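Local coordinates for DNA mimic protein DMP12 (Neisseria meningitidis MC58, PDB 3W1O) that acts as a DNA mimic that binds the histone-like protein HU and partially keeps it from DNA, probably as a regulator, at residues V38-E42 with N43-E47; P96-K99 with N100-V104. One frame throughout, in Å; residues are numbered along the deposited sequence.

Contact 1 (V38-E42 with N43-E47); sequences VEITE and NQIIE
T41 and Q44 face each other because of two torsions: T41 sets OG1 between its own backbone N and carbonyl carbon (chi1 63°), and Q44 runs CG back beside its backbone N (chi1 -71°) before the chain extends and turns its amide toward the residue in front of the helix. Q44 N then lies 3.2 Å from T41 OG1, to which it donates in an almost straight bond. In return, T41 N donates to Q44 OE1 at 2.8 Å, in the plane of the amide and on a lone pair. This reciprocal pair is a capping box, with T41 as N-cap of helix 42-51, at the point where edge strand 37-40 ends; the short strand 38-40 and helix 43-47 run at 81° to one another. Between the same two side chains lies a weak bond from T41 OG1 to Q44 OE1. A water gives Q44 OE1 a further hydrogen bond, its O 2.8 Å away, and also donates to E39 O, while a second water donates to E39 O and weakly accepts from Q44 NE2, so the amide is tied to the strand backbone as well as to the cap. The first turn continues with I45 N on T41 O and I46 N on E42 O. Beside the capping pair, I40 puts CG2 3.6 Å from Q44 CB and 3.9 Å from I45 CG1, meeting both side chains at about a right angle. The end of I40 leads away from the helix start, and the side chain also packs on L7 and I9 of strand 7-10, whereas E39 sends its carboxylate to N6.

Contact 2 (P96-K99 with N100-V104); sequences PLVK and NIIHV
P96 offers its carbonyl oxygen to the backbone of N100: N100 N lies 2.8 Å from P96 O and approaches nearly in line with the C=O. The side chain of N100 folds back beside the same oxygen: with CG held beside the backbone N (chi1 -74°), N100 CG comes to 3.2 Å from P96 O, but ND2 sits at a poor angle and makes no hydrogen bond to it. Next comes L97, whose O accepts from I101 N at 2.9 Å while its CG lies a loose 4.2 Å from I101 CD1. These are successive i to i+4 bonds of an alpha helix, the opening turns of helix 96-111, which lies between the sheet on one flank and helix 77-88 on another. L97 reaches Q44 and Y48 of helix 42-51, while I101 and I102 rest on L87. V98 bonds to I102 N through its O, the straightest N-H of the four at 168°. V98 CG1 also touches I102 CD1 at 3.9 Å; the two side chains meet at a slant, and I102 CG1 comes to 3.3 Å from V98 O. K99 O accepts from H103 N at 2.9 Å, on a more bent path, and H103 CB lies near that oxygen before the imidazole turns away to put NE2 on E35.

Overall arrangement
The two contacts are local, each within a continuous piece of chain, but they differ in depth. Contact 1 lies at the surface, its centre about 12 Å from the centre of the chain, and is mostly polar: side-chain and water-mediated bonds fix a strand-to-helix junction. Contact 2 lies further in, its centre about 8 Å from that of the chain, and combines regular backbone bonding with aliphatic packing inside a single helix. They meet where V38 of the edge strand lies on helix 96-111: V38 CG2 is 3.4 Å from V104 CG2, and V38 CG1 is 3.7 Å from L97 CD1. I40 joins the same apolar layer, its CG1 lying 4.0 Å from L97 CD1.

Contact 1 (V38-E42 with N43-E47)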
loop_
_atom_site.group_PDB
_atom_site.type_symbol
_atom_site.label_atom_id
_atom_site.label_comp_id
_atom_site.label_asym_id
_atom_site.label_seq_id
_atom_site.Cartn_x
_atom_site.Cartn_y
_atom_site.Cartn_z
ATOM N N VAL A 38 -3.600 0.934 -5.100
ATOM C CA VAL A 38 -4.090 -0.433 -5.010
ATOM C C VAL A 38 -5.374 -0.402 -4.158
ATOM O O VAL A 38 -5.340 0.011 -3.017
ATOM C CB VAL A 38 -3.073 -1.370 -4.359
ATOM C CG1 VAL A 38 -3.609 -2.805 -4.355
ATOM C CG2 VAL A 38 -1.730 -1.324 -5.120
ATOM N N GLU A 39 -6.483 -0.881 -4.713
ATOM C CA GLU A 39 -7.723 -1.014 -3.975
ATOM C C GLU A 39 -7.813 -2.457 -3.521
ATOM O O GLU A 39 -7.623 -3.369 -4.331
ATOM C CB GLU A 39 -8.875 -0.707 -4.950
ATOM C CG GLU A 39 -10.243 -0.865 -4.364
ATOM C CD GLU A 39 -11.310 -0.658 -5.422
ATOM O OE1 GLU A 39 -11.134 -1.123 -6.582
ATOM O OE2 GLU A 39 -12.314 -0.035 -5.062
ATOM N N ILE A 40 -8.116 -2.688 -2.243
ATOM C CA ILE A 40 -8.053 -4.024 -1.689
ATOM C C ILE A 40 -9.388 -4.338 -1.050
ATOM O O ILE A 40 -9.791 -3.649 -0.133
ATOM C CB ILE A 40 -6.940 -4.159 -0.656
ATOM C CG1 ILE A 40 -5.632 -3.697 -1.282
ATOM C CG2 ILE A 40 -6.784 -5.651 -0.193
ATOM C CD1 ILE A 40 -4.381 -3.808 -0.348
ATOM N N THR A 41 -10.034 -5.420 -1.486
ATOM C CA THR A 41 -11.372 -5.668 -0.992
ATOM C C THR A 41 -11.330 -6.443 0.323
ATOM O O THR A 41 -10.313 -7.015 0.686
ATOM C CB THR A 41 -12.148 -6.504 -2.008
ATOM O OG1 THR A 41 -11.495 -7.771 -2.132
ATOM C CG2 THR A 41 -12.148 -5.791 -3.354
ATOM N N GLU A 42 -12.462 -6.492 1.024
ATOM C CA GLU A 42 -12.571 -7.383 2.187
ATOM C C GLU A 42 -12.087 -8.811 1.894
ATOM O O GLU A 42 -11.395 -9.428 2.724
ATOM C CB GLU A 42 -14.026 -7.429 2.695
ATOM C CG GLU A 42 -14.526 -6.101 3.214
ATOM C CD GLU A 42 -16.055 -6.069 3.429
ATOM O OE1 GLU A 42 -16.711 -7.128 3.277
ATOM O OE2 GLU A 42 -16.576 -4.974 3.755
ATOM N N ASN A 43 -12.486 -9.375 0.758
ATOM C CA ASN A 43 -12.139 -10.775 0.506
ATOM C C ASN A 43 -10.643 -10.928 0.278
ATOM O O ASN A 43 -10.063 -11.916 0.663
ATOM C CB ASN A 43 -12.954 -11.372 -0.656
ATOM C CG ASN A 43 -14.417 -11.591 -0.259
ATOM O OD1 ASN A 43 -14.727 -11.720 0.936
ATOM N ND2 ASN A 43 -15.310 -11.603 -1.231
ATOM N N GLN A 44 -10.029 -9.931 -0.353
ATOM C CA GLN A 44 -8.566 -9.930 -0.466
ATOM C C GLN A 44 -7.917 -9.766 0.895
ATOM O O GLN A 44 -6.878 -10.350 1.141
ATOM C CB GLN A 44 -8.102 -8.764 -1.334
ATOM C CG GLN A 44 -8.465 -9.025 -2.795
ATOM C CD GLN A 44 -8.120 -7.855 -3.646
ATOM O OE1 GLN A 44 -8.618 -6.763 -3.437
ATOM N NE2 GLN A 44 -7.233 -8.076 -4.616
ATOM N N ILE A 45 -8.468 -8.894 1.730
ATOM C CA ILE A 45 -7.885 -8.686 3.067
ATOM C C ILE A 45 -7.867 -10.024 3.788
ATOM O O ILE A 45 -6.871 -10.415 4.398
ATOM C CB ILE A 45 -8.696 -7.638 3.845
ATOM C CG1 ILE A 45 -8.459 -6.271 3.223
ATOM C CG2 ILE A 45 -8.358 -7.635 5.337
ATOM C CD1 ILE A 45 -9.337 -5.122 3.781
ATOM N N ILE A 46 -8.972 -10.737 3.724
ATOM C CA ILE A 46 -9.061 -11.994 4.487
ATOM C C ILE A 46 -8.171 -13.054 3.880
ATOM O O ILE A 46 -7.408 -13.727 4.571
ATOM C CB ILE A 46 -10.539 -12.486 4.571
ATOM C CG1 ILE A 46 -11.363 -11.476 5.383
ATOM C CG2 ILE A 46 -10.587 -13.974 5.109
ATOM C CD1 ILE A 46 -12.895 -11.665 5.282
ATOM N N GLU A 47 -8.220 -13.169 2.566
ATOM C CA GLU A 47 -7.391 -14.157 1.881
ATOM C C GLU A 47 -5.933 -13.992 2.273
ATOM O O GLU A 47 -5.236 -14.945 2.624
ATOM C CB GLU A 47 -7.532 -13.913 0.367
ATOM C CG GLU A 47 -6.714 -14.845 -0.525
ATOM C CD GLU A 47 -6.859 -14.534 -2.039
ATOM O OE1 GLU A 47 -7.539 -13.547 -2.473
ATOM O OE2 GLU A 47 -6.231 -15.287 -2.797
HETATM O O HOH W 1 -6.321 -5.092 -5.966
HETATM O O HOH W 2 -9.231 -5.317 -5.771
#

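Contact 2 (P96-K99 with N100-V104)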
loop_
_atom_site.group_PDB
_atom_site.type_symbol
_atom_site.label_atom_id
_atom_site.label_comp_id
_atom_site.label_asym_id
_atom_site.label_seq_id
_atom_site.Cartn_x
_atom_site.Cartn_y
_atom_site.Cartn_z
ATOM N N PRO A 96 -0.865 -11.396 -8.053
ATOM C CA PRO A 96 -1.183 -10.031 -8.516
ATOM C C PRO A 96 -1.262 -9.011 -7.426
ATOM O O PRO A 96 -0.701 -7.945 -7.600
ATOM C CB PRO A 96 -2.546 -10.192 -9.207
ATOM C CG PRO A 96 -2.452 -11.674 -9.756
ATOM C CD PRO A 96 -1.739 -12.429 -8.656
ATOM N N LEU A 97 -1.962 -9.274 -6.320
ATOM C CA LEU A 97 -2.070 -8.211 -5.313
ATOM C C LEU A 97 -0.684 -7.801 -4.794
ATOM O O LEU A 97 -0.411 -6.608 -4.565
ATOM C CB LEU A 97 -2.948 -8.684 -4.139
ATOM C CG LEU A 97 -3.045 -7.709 -2.943
ATOM C CD1 LEU A 97 -3.739 -6.433 -3.416
ATOM C CD2 LEU A 97 -3.831 -8.357 -1.779
ATOM N N VAL A 98 0.182 -8.786 -4.568
ATOM C CA VAL A 98 1.502 -8.497 -4.051
ATOM C C VAL A 98 2.288 -7.726 -5.097
ATOM O O VAL A 98 2.962 -6.766 -4.756
ATOM C CB VAL A 98 2.239 -9.784 -3.592
ATOM C CG1 VAL A 98 3.646 -9.436 -3.021
ATOM C CG2 VAL A 98 1.362 -10.524 -2.518
ATOM N N LYS A 99 2.181 -8.117 -6.391
ATOM C CA LYS A 99 2.817 -7.368 -7.446
ATOM C C LYS A 99 2.315 -5.932 -7.502
ATOM O O LYS A 99 3.089 -5.013 -7.771
ATOM C CB LYS A 99 2.593 -8.004 -8.831
ATOM C CG LYS A 99 3.359 -9.346 -9.045
ATOM C CD LYS A 99 2.912 -10.002 -10.391
ATOM C CE LYS A 99 3.192 -9.025 -11.551
ATOM N NZ LYS A 99 3.119 -9.816 -12.773
ATOM N N ASN A 100 1.013 -5.768 -7.307
ATOM C CA ASN A 100 0.439 -4.463 -7.374
ATOM C C ASN A 100 0.951 -3.571 -6.229
ATOM O O ASN A 100 1.176 -2.380 -6.438
ATOM C CB ASN A 100 -1.074 -4.562 -7.360
ATOM C CG ASN A 100 -1.617 -5.063 -8.689
ATOM O OD1 ASN A 100 -0.949 -4.924 -9.710
ATOM N ND2 ASN A 100 -2.782 -5.662 -8.667
ATOM N N ILE A 101 1.086 -4.154 -5.043
ATOM C CA ILE A 101 1.582 -3.367 -3.894
ATOM C C ILE A 101 3.034 -3.036 -4.171
ATOM O O ILE A 101 3.444 -1.871 -4.071
ATOM C CB ILE A 101 1.442 -4.137 -2.560
ATOM C CG1 ILE A 101 -0.034 -4.224 -2.189
ATOM C CG2 ILE A 101 2.207 -3.410 -1.440
ATOM C CD1 ILE A 101 -0.307 -5.172 -0.976
ATOM N N ILE A 102 3.780 -4.031 -4.645
ATOM C CA ILE A 102 5.193 -3.786 -5.002
ATOM C C ILE A 102 5.334 -2.629 -5.989
ATOM O O ILE A 102 6.244 -1.769 -5.883
ATOM C CB ILE A 102 5.869 -5.072 -5.525
ATOM C CG1 ILE A 102 6.123 -6.062 -4.383
ATOM C CG2 ILE A 102 7.185 -4.725 -6.245
ATOM C CD1 ILE A 102 6.491 -7.510 -4.918
ATOM N N HIS A 103 4.414 -2.581 -6.944
ATOM C CA HIS A 103 4.527 -1.565 -7.960
ATOM C C HIS A 103 4.337 -0.157 -7.406
ATOM O O HIS A 103 5.012 0.802 -7.852
ATOM C CB HIS A 103 3.485 -1.759 -9.049
ATOM C CG HIS A 103 3.720 -0.851 -10.198
ATOM N ND1 HIS A 103 4.804 -1.002 -11.040
ATOM C CD2 HIS A 103 3.092 0.288 -10.580
ATOM C CE1 HIS A 103 4.801 -0.023 -11.929
ATOM N NE2 HIS A 103 3.771 0.773 -11.673
ATOM N N VAL A 104 3.351 -0.009 -6.514
ATOM C CA VAL A 104 3.171 1.288 -5.828
ATOM C C VAL A 104 4.427 1.674 -5.094
ATOM O O VAL A 104 4.873 2.810 -5.176
ATOM C CB VAL A 104 2.028 1.224 -4.811
ATOM C CG1 VAL A 104 1.961 2.607 -4.008
ATOM C CG2 VAL A 104 0.728 0.986 -5.619
#